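Local coordinates for protein L-talarate/galactarate dehydratase (Salmonella typhimurium, PDB 2PP3) that dehydrates L-talarate and galactarate to 5-keto-4-deoxy-D-glucarate and also epimerises L-talarate to galactarate, using one magnesium ion per subunit, at residues B[163-168]-B[344-349]; B[221-226]-B[246-251]; B[273-278]-B[295-300]. The protein carries 1 engineered substitution. One frame throughout, in Å; residues are numbered along the deposited sequence.

Contact 1 (B[163-168]-B[344-349]). With LGT (L-glucaric acid), chain G.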
loop_
_atom_site.group_PDB
_atom_site.type_symbol
_atom_site.label_atom_id
_atom_site.label_comp_id
_atom_site.label_asym_id
_atom_site.label_seq_id
_atom_site.Cartn_x
_atom_site.Cartn_y
_atom_site.Cartn_z
ATOM N N GLN B 163 19.179 5.796 9.327
ATOM C CA GLN B 163 19.999 6.921 9.794
ATOM C C GLN B 163 19.197 7.629 10.877
ATOM O O GLN B 163 17.997 7.855 10.711
ATOM C CB GLN B 163 20.247 7.931 8.676
ATOM C CG GLN B 163 20.933 7.411 7.453
ATOM C CD GLN B 163 21.101 8.502 6.420
ATOM O OE1 GLN B 163 20.121 9.066 5.928
ATOM N NE2 GLN B 163 22.345 8.814 6.090
ATOM N N CYS B 164 19.858 8.013 11.961
ATOM C CA CYS B 164 19.163 8.658 13.065
ATOM C C CYS B 164 19.841 9.946 13.528
ATOM O O CYS B 164 21.070 10.030 13.578
ATOM C CB CYS B 164 19.061 7.665 14.230
ATOM S SG CYS B 164 17.998 8.169 15.603
ATOM N N TYR B 165 19.033 10.953 13.853
ATOM C CA TYR B 165 19.559 12.224 14.335
ATOM C C TYR B 165 18.821 12.586 15.625
ATOM O O TYR B 165 17.666 12.192 15.819
ATOM C CB TYR B 165 19.372 13.321 13.270
ATOM C CG TYR B 165 17.952 13.839 13.118
ATOM C CD1 TYR B 165 17.479 14.881 13.918
ATOM C CD2 TYR B 165 17.078 13.278 12.185
ATOM C CE1 TYR B 165 16.171 15.356 13.795
ATOM C CE2 TYR B 165 15.764 13.741 12.052
ATOM C CZ TYR B 165 15.320 14.780 12.861
ATOM O OH TYR B 165 14.031 15.244 12.746
ATOM N N ASN B 166 19.485 13.321 16.511
ATOM C CA ASN B 166 18.862 13.717 17.768
ATOM C C ASN B 166 18.348 15.159 17.747
ATOM O O ASN B 166 18.970 16.050 17.165
ATOM C CB ASN B 166 19.839 13.540 18.934
ATOM C CG ASN B 166 19.304 14.133 20.234
ATOM O OD1 ASN B 166 19.394 15.343 20.463
ATOM N ND2 ASN B 166 18.727 13.286 21.080
ATOM N N THR B 167 17.209 15.377 18.399
ATOM C CA THR B 167 16.586 16.697 18.465
ATOM C C THR B 167 16.517 17.240 19.890
ATOM O O THR B 167 16.731 18.430 20.117
ATOM C CB THR B 167 15.140 16.655 17.907
ATOM O OG1 THR B 167 15.177 16.348 16.509
ATOM C CG2 THR B 167 14.437 17.993 18.108
ATOM N N SER B 168 16.212 16.360 20.841
ATOM C CA SER B 168 16.067 16.736 22.241
ATOM C C SER B 168 17.254 17.457 22.882
ATOM O O SER B 168 17.121 18.024 23.969
ATOM C CB SER B 168 15.705 15.501 23.075
ATOM O OG SER B 168 16.708 14.507 22.984
ATOM N N GLU B 344 16.361 6.695 0.771
ATOM C CA GLU B 344 17.038 6.748 2.071
ATOM C C GLU B 344 16.416 7.812 2.985
ATOM O O GLU B 344 16.500 9.007 2.708
ATOM C CB GLU B 344 18.535 7.023 1.860
ATOM C CG GLU B 344 19.460 6.651 3.028
ATOM C CD GLU B 344 19.596 5.140 3.254
ATOM O OE1 GLU B 344 19.608 4.377 2.262
ATOM O OE2 GLU B 344 19.711 4.717 4.425
ATOM N N PRO B 345 15.782 7.379 4.092
ATOM C CA PRO B 345 15.135 8.283 5.052
ATOM C C PRO B 345 15.951 8.612 6.306
ATOM O O PRO B 345 17.035 8.075 6.527
ATOM C CB PRO B 345 13.870 7.523 5.406
ATOM C CG PRO B 345 14.416 6.102 5.533
ATOM C CD PRO B 345 15.416 5.976 4.373
ATOM N N TRP B 346 15.401 9.508 7.121
ATOM C CA TRP B 346 16.006 9.914 8.383
ATOM C C TRP B 346 15.006 9.678 9.509
ATOM O O TRP B 346 13.811 9.953 9.356
ATOM C CB TRP B 346 16.381 11.393 8.370
ATOM C CG TRP B 346 17.692 11.677 7.737
ATOM C CD1 TRP B 346 17.931 11.945 6.419
ATOM C CD2 TRP B 346 18.958 11.743 8.398
ATOM N NE1 TRP B 346 19.269 12.178 6.220
ATOM C CE2 TRP B 346 19.924 12.060 7.419
ATOM C CE3 TRP B 346 19.372 11.563 9.726
ATOM C CZ2 TRP B 346 21.285 12.206 7.727
ATOM C CZ3 TRP B 346 20.728 11.706 10.035
ATOM C CH2 TRP B 346 21.666 12.026 9.035
ATOM N N LEU B 347 15.498 9.165 10.634
ATOM C CA LEU B 347 14.659 8.907 11.794
ATOM C C LEU B 347 15.047 9.903 12.881
ATOM O O LEU B 347 16.231 10.139 13.119
ATOM C CB LEU B 347 14.872 7.480 12.304
ATOM C CG LEU B 347 13.903 7.001 13.388
ATOM C CD1 LEU B 347 12.509 6.929 12.795
ATOM C CD2 LEU B 347 14.332 5.630 13.925
ATOM N N GLU B 348 14.043 10.469 13.543
ATOM C CA GLU B 348 14.263 11.457 14.591
ATOM C C GLU B 348 14.269 10.847 15.985
ATOM O O GLU B 348 13.352 10.116 16.363
ATOM C CB GLU B 348 13.192 12.551 14.502
ATOM C CG GLU B 348 13.215 13.548 15.650
ATOM C CD GLU B 348 12.228 14.690 15.460
ATOM O OE1 GLU B 348 11.054 14.424 15.110
ATOM O OE2 GLU B 348 12.633 15.853 15.670
ATOM N N HIS B 349 15.302 11.161 16.758
ATOM C CA HIS B 349 15.409 10.611 18.102
ATOM C C HIS B 349 15.106 11.537 19.281
ATOM O O HIS B 349 15.560 12.686 19.344
ATOM C CB HIS B 349 16.797 9.991 18.305
ATOM C CG HIS B 349 17.097 9.643 19.730
ATOM N ND1 HIS B 349 17.402 10.595 20.679
ATOM C CD2 HIS B 349 17.099 8.453 20.377
ATOM C CE1 HIS B 349 17.579 10.008 21.848
ATOM N NE2 HIS B 349 17.401 8.709 21.693
HETATM O O1A LGT G . 11.179 17.356 17.044
HETATM C C1 LGT G . 10.734 18.222 16.276
HETATM O O1B LGT G . 10.772 18.131 15.030
HETATM C C2 LGT G . 10.094 19.514 16.906
HETATM O O2 LGT G . 9.356 20.264 15.925
HETATM C C3 LGT G . 9.159 19.211 18.085
HETATM O O3 LGT G . 7.919 18.709 17.580
HETATM C C4 LGT G . 8.844 20.449 18.967
HETATM O O4 LGT G . 8.122 21.425 18.183
HETATM C C5 LGT G . 8.010 20.142 20.231
HETATM O O5 LGT G . 8.710 19.162 21.014
HETATM C C6 LGT G . 7.788 21.402 21.093
HETATM O O6A LGT G . 6.703 22.020 20.912
HETATM O O6B LGT G . 8.694 21.742 21.896
HETATM O O HOH W 1 18.248 5.704 6.571
#

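Contact 2 (B[221-226]-B[246-251]). With MG (magnesium ion), chain F; LGT (L-glucaric acid), chain G.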
loop_
_atom_site.group_PDB
_atom_site.type_symbol
_atom_site.label_atom_id
_atom_site.label_comp_id
_atom_site.label_asym_id
_atom_site.label_seq_id
_atom_site.Cartn_x
_atom_site.Cartn_y
_atom_site.Cartn_z
ATOM N N PHE B 221 29.763 15.908 9.488
ATOM C CA PHE B 221 28.642 15.430 10.281
ATOM C C PHE B 221 27.304 16.045 9.872
ATOM O O PHE B 221 27.181 17.262 9.740
ATOM C CB PHE B 221 28.881 15.683 11.765
ATOM C CG PHE B 221 28.185 14.697 12.651
ATOM C CD1 PHE B 221 28.692 13.412 12.808
ATOM C CD2 PHE B 221 27.007 15.036 13.301
ATOM C CE1 PHE B 221 28.035 12.475 13.600
ATOM C CE2 PHE B 221 26.339 14.109 14.095
ATOM C CZ PHE B 221 26.855 12.824 14.245
ATOM N N PRO B 222 26.282 15.198 9.660
ATOM C CA PRO B 222 24.946 15.657 9.266
ATOM C C PRO B 222 24.360 16.646 10.276
ATOM O O PRO B 222 24.230 16.341 11.467
ATOM C CB PRO B 222 24.148 14.361 9.191
ATOM C CG PRO B 222 25.184 13.369 8.741
ATOM C CD PRO B 222 26.355 13.726 9.634
ATOM N N LEU B 223 24.015 17.833 9.787
ATOM C CA LEU B 223 23.451 18.882 10.624
ATOM C C LEU B 223 22.228 19.494 9.958
ATOM O O LEU B 223 22.225 19.744 8.753
ATOM C CB LEU B 223 24.497 19.970 10.869
ATOM C CG LEU B 223 24.076 21.192 11.685
ATOM C CD1 LEU B 223 23.647 20.772 13.088
ATOM C CD2 LEU B 223 25.241 22.159 11.748
ATOM N N MET B 224 21.187 19.729 10.749
ATOM C CA MET B 224 19.960 20.326 10.237
ATOM C C MET B 224 19.378 21.321 11.239
ATOM O O MET B 224 19.728 21.303 12.422
ATOM C CB MET B 224 18.924 19.239 9.902
ATOM C CG MET B 224 18.837 18.092 10.899
ATOM S SD MET B 224 19.667 16.567 10.333
ATOM C CE MET B 224 21.148 16.635 11.211
ATOM N N VAL B 225 18.495 22.194 10.759
ATOM C CA VAL B 225 17.867 23.190 11.620
ATOM C C VAL B 225 16.354 23.146 11.482
ATOM O O VAL B 225 15.818 22.683 10.474
ATOM C CB VAL B 225 18.363 24.621 11.304
ATOM C CG1 VAL B 225 19.869 24.700 11.493
ATOM C CG2 VAL B 225 17.988 25.003 9.891
ATOM N N ASP B 226 15.677 23.654 12.501
ATOM C CA ASP B 226 14.227 23.655 12.553
ATOM C C ASP B 226 13.736 24.995 13.112
ATOM O O ASP B 226 13.976 25.306 14.279
ATOM C CB ASP B 226 13.798 22.513 13.458
ATOM C CG ASP B 226 12.308 22.350 13.539
ATOM O OD1 ASP B 226 11.544 23.216 13.061
ATOM O OD2 ASP B 226 11.908 21.331 14.113
ATOM N N PHE B 246 26.654 26.315 5.650
ATOM C CA PHE B 246 26.756 25.210 6.599
ATOM C C PHE B 246 26.439 23.846 5.979
ATOM O O PHE B 246 26.636 22.810 6.617
ATOM C CB PHE B 246 25.817 25.458 7.781
ATOM C CG PHE B 246 26.097 26.733 8.522
ATOM C CD1 PHE B 246 27.188 26.833 9.379
ATOM C CD2 PHE B 246 25.270 27.842 8.358
ATOM C CE1 PHE B 246 27.451 28.020 10.064
ATOM C CE2 PHE B 246 25.525 29.033 9.037
ATOM C CZ PHE B 246 26.616 29.120 9.892
ATOM N N ASN B 247 25.955 23.849 4.740
ATOM C CA ASN B 247 25.590 22.616 4.041
ATOM C C ASN B 247 24.735 21.703 4.904
ATOM O O ASN B 247 25.070 20.544 5.136
ATOM C CB ASN B 247 26.837 21.865 3.571
ATOM C CG ASN B 247 27.489 22.520 2.371
ATOM O OD1 ASN B 247 27.987 23.643 2.459
ATOM N ND2 ASN B 247 27.480 21.824 1.236
ATOM N N LEU B 248 23.619 22.240 5.373
ATOM C CA LEU B 248 22.697 21.496 6.211
ATOM C C LEU B 248 21.995 20.414 5.407
ATOM O O LEU B 248 21.880 20.507 4.186
ATOM C CB LEU B 248 21.649 22.444 6.799
ATOM C CG LEU B 248 22.183 23.649 7.575
ATOM C CD1 LEU B 248 21.052 24.622 7.842
ATOM C CD2 LEU B 248 22.825 23.185 8.875
ATOM N N ILE B 249 21.525 19.387 6.102
ATOM C CA ILE B 249 20.803 18.307 5.452
ATOM C C ILE B 249 19.446 18.867 5.028
ATOM O O ILE B 249 18.890 18.453 4.008
ATOM C CB ILE B 249 20.589 17.128 6.411
ATOM C CG1 ILE B 249 21.947 16.612 6.911
ATOM C CG2 ILE B 249 19.807 16.034 5.709
ATOM C CD1 ILE B 249 22.863 16.089 5.805
ATOM N N TRP B 250 18.917 19.804 5.818
ATOM C CA TRP B 250 17.642 20.441 5.504
ATOM C C TRP B 250 17.295 21.597 6.438
ATOM O O TRP B 250 17.899 21.753 7.499
ATOM C CB TRP B 250 16.492 19.408 5.522
ATOM C CG TRP B 250 16.053 18.909 6.895
ATOM C CD1 TRP B 250 15.571 19.664 7.939
ATOM C CD2 TRP B 250 15.991 17.545 7.332
ATOM N NE1 TRP B 250 15.211 18.852 8.989
ATOM C CE2 TRP B 250 15.457 17.548 8.645
ATOM C CE3 TRP B 250 16.332 16.318 6.744
ATOM C CZ2 TRP B 250 15.256 16.369 9.379
ATOM C CZ3 TRP B 250 16.131 15.139 7.476
ATOM C CH2 TRP B 250 15.598 15.179 8.780
ATOM N N ILE B 251 16.337 22.417 6.012
ATOM C CA ILE B 251 15.824 23.535 6.810
ATOM C C ILE B 251 14.384 23.112 7.052
ATOM O O ILE B 251 13.598 22.986 6.113
ATOM C CB ILE B 251 15.783 24.874 6.036
ATOM C CG1 ILE B 251 17.181 25.263 5.555
ATOM C CG2 ILE B 251 15.207 25.965 6.938
ATOM C CD1 ILE B 251 18.148 25.528 6.666
HETATM MG MG MG F . 10.254 20.028 13.837
HETATM O O1A LGT G . 11.179 17.356 17.044
HETATM C C1 LGT G . 10.734 18.222 16.276
HETATM O O1B LGT G . 10.772 18.131 15.030
HETATM C C2 LGT G . 10.094 19.514 16.906
HETATM O O2 LGT G . 9.356 20.264 15.925
HETATM C C3 LGT G . 9.159 19.211 18.085
HETATM O O3 LGT G . 7.919 18.709 17.580
HETATM C C4 LGT G . 8.844 20.449 18.967
HETATM O O4 LGT G . 8.122 21.425 18.183
HETATM C C5 LGT G . 8.010 20.142 20.231
HETATM O O5 LGT G . 8.710 19.162 21.014
HETATM C C6 LGT G . 7.788 21.402 21.093
HETATM O O6A LGT G . 6.703 22.020 20.912
HETATM O O6B LGT G . 8.694 21.742 21.896
HETATM O O HOH W 2 25.211 18.354 7.394
HETATM O O HOH W 3 9.181 21.798 13.133
#

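Contact 3 (B[273-278]-B[295-300]). With MG (magnesium ion), chain F; LGT (L-glucaric acid), chain G.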
loop_
_atom_site.group_PDB
_atom_site.type_symbol
_atom_site.label_atom_id
_atom_site.label_comp_id
_atom_site.label_asym_id
_atom_site.label_seq_id
_atom_site.Cartn_x
_atom_site.Cartn_y
_atom_site.Cartn_z
ATOM N N PRO B 273 17.974 21.476 1.072
ATOM C CA PRO B 273 16.622 20.920 1.087
ATOM C C PRO B 273 15.738 21.610 2.120
ATOM O O PRO B 273 16.225 22.131 3.128
ATOM C CB PRO B 273 16.858 19.448 1.423
ATOM C CG PRO B 273 18.202 19.183 0.801
ATOM C CD PRO B 273 18.982 20.410 1.216
ATOM N N ILE B 274 14.437 21.614 1.851
ATOM C CA ILE B 274 13.461 22.209 2.752
ATOM C C ILE B 274 12.565 21.071 3.203
ATOM O O ILE B 274 12.122 20.274 2.383
ATOM C CB ILE B 274 12.600 23.279 2.036
ATOM C CG1 ILE B 274 13.474 24.471 1.653
ATOM C CG2 ILE B 274 11.439 23.721 2.942
ATOM C CD1 ILE B 274 14.171 25.111 2.830
ATOM N N ALA B 275 12.310 21.001 4.506
ATOM C CA ALA B 275 11.475 19.958 5.087
ATOM C C ALA B 275 10.275 20.536 5.827
ATOM O O ALA B 275 10.371 21.596 6.451
ATOM C CB ALA B 275 12.304 19.115 6.051
ATOM N N THR B 276 9.145 19.836 5.758
ATOM C CA THR B 276 7.948 20.279 6.460
ATOM C C THR B 276 6.879 19.191 6.481
ATOM O O THR B 276 7.006 18.165 5.809
ATOM C CB THR B 276 7.351 21.554 5.814
ATOM O OG1 THR B 276 6.386 22.135 6.702
ATOM C CG2 THR B 276 6.661 21.211 4.496
ATOM N N GLY B 277 5.841 19.406 7.289
ATOM C CA GLY B 277 4.750 18.451 7.350
ATOM C C GLY B 277 4.337 17.888 8.700
ATOM O O GLY B 277 3.239 17.348 8.823
ATOM N N GLU B 278 5.185 18.022 9.712
ATOM C CA GLU B 278 4.874 17.465 11.018
ATOM C C GLU B 278 3.557 17.932 11.638
ATOM O O GLU B 278 2.934 17.188 12.396
ATOM C CB GLU B 278 6.012 17.755 12.001
ATOM C CG GLU B 278 5.871 19.063 12.748
ATOM C CD GLU B 278 7.073 19.340 13.619
ATOM O OE1 GLU B 278 8.198 19.254 13.087
ATOM O OE2 GLU B 278 6.901 19.643 14.820
ATOM N N SER B 295 8.065 20.935 -0.394
ATOM C CA SER B 295 9.321 20.523 0.216
ATOM C C SER B 295 10.041 19.333 -0.398
ATOM O O SER B 295 9.442 18.488 -1.072
ATOM C CB SER B 295 9.091 20.231 1.700
ATOM O OG SER B 295 8.185 19.145 1.857
ATOM N N ASP B 296 11.339 19.287 -0.116
ATOM C CA ASP B 296 12.246 18.242 -0.575
ATOM C C ASP B 296 12.109 17.024 0.342
ATOM O O ASP B 296 12.246 15.875 -0.094
ATOM C CB ASP B 296 13.676 18.781 -0.535
ATOM C CG ASP B 296 13.827 20.068 -1.332
ATOM O OD1 ASP B 296 13.694 20.003 -2.571
ATOM O OD2 ASP B 296 14.068 21.140 -0.727
ATOM N N PHE B 297 11.853 17.294 1.620
ATOM C CA PHE B 297 11.654 16.247 2.617
ATOM C C PHE B 297 10.233 16.359 3.149
ATOM O O PHE B 297 9.793 17.442 3.544
ATOM C CB PHE B 297 12.607 16.399 3.807
ATOM C CG PHE B 297 14.000 15.881 3.560
ATOM C CD1 PHE B 297 14.951 16.669 2.919
ATOM C CD2 PHE B 297 14.366 14.606 3.997
ATOM C CE1 PHE B 297 16.251 16.197 2.719
ATOM C CE2 PHE B 297 15.661 14.122 3.802
ATOM C CZ PHE B 297 16.605 14.918 3.164
ATOM N N VAL B 298 9.516 15.243 3.147
ATOM C CA VAL B 298 8.158 15.201 3.662
ATOM C C VAL B 298 8.250 14.611 5.068
ATOM O O VAL B 298 8.859 13.550 5.274
ATOM C CB VAL B 298 7.258 14.326 2.768
ATOM C CG1 VAL B 298 5.870 14.208 3.365
ATOM C CG2 VAL B 298 7.187 14.935 1.376
ATOM N N GLN B 299 7.646 15.294 6.034
ATOM C CA GLN B 299 7.712 14.846 7.413
ATOM C C GLN B 299 6.368 14.509 8.042
ATOM O O GLN B 299 5.874 15.243 8.900
ATOM C CB GLN B 299 8.431 15.902 8.259
ATOM C CG GLN B 299 9.816 16.255 7.724
ATOM C CD GLN B 299 10.550 17.275 8.581
ATOM O OE1 GLN B 299 10.115 18.419 8.722
ATOM N NE2 GLN B 299 11.677 16.862 9.153
ATOM N N PRO B 300 5.762 13.384 7.632
ATOM C CA PRO B 300 4.475 13.017 8.211
ATOM C C PRO B 300 4.678 12.439 9.614
ATOM O O PRO B 300 5.787 12.066 9.995
ATOM C CB PRO B 300 3.921 12.014 7.204
ATOM C CG PRO B 300 5.144 11.318 6.716
ATOM C CD PRO B 300 6.173 12.424 6.586
HETATM MG MG MG F . 10.254 20.028 13.837
HETATM O O1A LGT G . 11.179 17.356 17.044
HETATM C C1 LGT G . 10.734 18.222 16.276
HETATM O O1B LGT G . 10.772 18.131 15.030
HETATM C C2 LGT G . 10.094 19.514 16.906
HETATM O O2 LGT G . 9.356 20.264 15.925
HETATM C C3 LGT G . 9.159 19.211 18.085
HETATM O O3 LGT G . 7.919 18.709 17.580
HETATM C C4 LGT G . 8.844 20.449 18.967
HETATM O O4 LGT G . 8.122 21.425 18.183
HETATM C C5 LGT G . 8.010 20.142 20.231
HETATM O O5 LGT G . 8.710 19.162 21.014
HETATM C C6 LGT G . 7.788 21.402 21.093
HETATM O O6A LGT G . 6.703 22.020 20.912
HETATM O O6B LGT G . 8.694 21.742 21.896
HETATM O O HOH W 4 8.022 19.149 10.115
HETATM O O HOH W 3 9.181 21.798 13.133
#

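Contact 1 (B[163-168]-B[344-349])
Residues 163-166 and 346-349 run as parallel strands, 34° apart in direction and 4.7 Å apart at closest approach of their axes, with Cys164 paired to Leu347 and Asn166 to His349. Leu347 N donates to Gln163 O, Tyr165 N to Leu347 O, and His349 N to Tyr165 O at 2.7 Å. Thr167 N continues the series past the strand end with a longer bond to His349 O. One face of the pair carries Gln163, Tyr165, Trp346 and Glu348. Gln163 CB lies over the six-membered ring of Trp346, 4.0 Å from its centroid. Trp346 CE3 lies at the edge of the Tyr165 ring, 3.8 Å from Tyr165 CD2. Glu348 CA sits over one face of the Tyr165 ring. These are the first and last strands of the (beta/alpha)7beta barrel of the enolase superfamily, so their pairing closes the barrel. The other face turns outward: Leu347 and His349 pack against helix 331-339, and the His349 ring stacks on Tyr12 of the second subunit. Asn166 ND2 gives His349 ND1 a bond of 3.0 Å from 18° out of the ring plane, while Asn166 OD1 accepts from Gly169 N. The catalytic end is polar. Glu348 CG stands anti to the backbone N (chi1 173°), and the extended chain carries the carboxylate out to Thr167. There Thr167 OG1 donates 2.7 Å to the anti lone pair of Glu348 OE2. Glu348 OE2 also lies 2.5 Å from O1A of the bound L-glucarate and forms a salt bridge with Lys195, to which Tyr165 OH hydrogen-bonds, while Glu348 OE1 accepts from Phe329 N. At the opposite end, a water accepts from Gln163 N and donates to Pro345 O and to Glu344 OE2, itself in a salt bridge with Arg367.

Contact 2 (B[221-226]-B[246-251])
Ile249 N donates to Leu223 O at 2.8 Å with an N-H...O angle of 162°. Leu248 CA approaches the same oxygen, Leu223 O, at 3.1 Å in a close CA-H...O contact. Further along, Val225 N makes a weak bond to Trp250 O, and Val225 pairs with Ile251 in parallel. Between these two bonds Ile249 takes a helical backbone conformation, which breaks the extended run. A water ties the start of the pair by accepting from Leu223 N and donating to Asn247 O. The side chains are mostly apolar. Leu248 forks between two partners: its CD2 branch rests on Leu223 CG at 3.7 Å, and its CD1 branch lies across Val225. The Val225 and Ile251 side chains lie side by side, pointing the same way. Val225, Leu248 and Ile251 also reach Met243 of helix 233-243, on the outside of the barrel. Met224 points inward. Its CB lies over the five-membered ring of Trp250. Its CG sits between the backbone N and the carbonyl carbon (chi1 41°), and two further bends fold SD over the six-membered ring of Trp250, 4.5 Å from the centroid, a Met-aromatic contact. Pro222 CB touches Ile249 CG1. Trp250 NE1 bonds to Glu252 OE1, which links this packing to a metal ligand. At the C-terminal end of strand 223-226, Asp226 OD2 binds magnesium at 2.1 Å. Glu252, Glu278, O1B and O2 of L-glucarate and a water complete six ligands. Asn228 N and probably that water, 2.8 Å away, hold Asp226 OD1, which should limit rotation of the carboxylate and keep OD2 on the metal.

Contact 3 (B[273-278]-B[295-300])
Asp296 CG stands beside its own backbone N and anti to the carbonyl carbon (chi1 -55°), which turns OD2 back onto Ile274 N. Gln299 has the same first torsion, but its extended chain runs across Thr276 O and brings its amide against Ala275 CB. The bond from Ile274 N to Asp296 OD2 is 2.6 Å and uses the anti lone pair of OD2. In return Ile274 O accepts from two backbone donors, Asp296 N at 2.8 Å and Phe297 N. One residue thus both gives and takes at the start of the pair. Thr276 N makes a weak bond to Phe297 O, and Gln299 N donates to Thr276 O. Ser295 OG also donates to Phe297 O. The segments belong to a right-handed beta-alpha-beta unit of the barrel, with helix 283-291 between strands 274-276 and 297-298. Ala275 and Phe297 share the inner face, their CB atoms 3.5 Å apart. Pro273 CB meets the Phe297 ring at its edge, at CE1, 3.6 Å away. Thr276 and Val298 lie on the other face, against helix 283-291. Thr276 CG2 also touches Ser295 OG. Next comes Gly277, with a positive phi of 126°, where the chain turns out of the strand toward Glu278. A water joins the two segments here. It accepts from Glu278 N and lies within hydrogen-bonding distance of Glu278 OE1 and, at 2.6 Å, of Gln299 OE1, with more acceptors about it than it has protons. Gln299 NE2 in turn bonds to Glu252 OE1, so Gln299 reaches two metal ligands from the second shell, one of them through the water. Glu278 OE1 binds magnesium at 2.3 Å. Its other oxygen, OE2, accepts a bond from O3 of L-glucarate at 3.1 Å.

How the contacts relate
All three contacts lie in the barrel domain, their centres about 12 to 13 Å apart. Contact 1 joins the first and last barrel strands, and contacts 2 and 3 fall one after the other inside the loop it closes. Contacts 2 and 3 share the parallel sheet and are directly adjacent: residue 251 pairs with the 273-275 region of the next strand. Aromatic side chains bridge the barrel interior, with Trp346 of contact 1 meeting Trp250 and Phe297. The C-terminal ends of the strands converge on the ligand. Contacts 2 and 3 each supply a magnesium ligand, and contact 1 supplies a substrate-binding glutamate from the barrel's last strand.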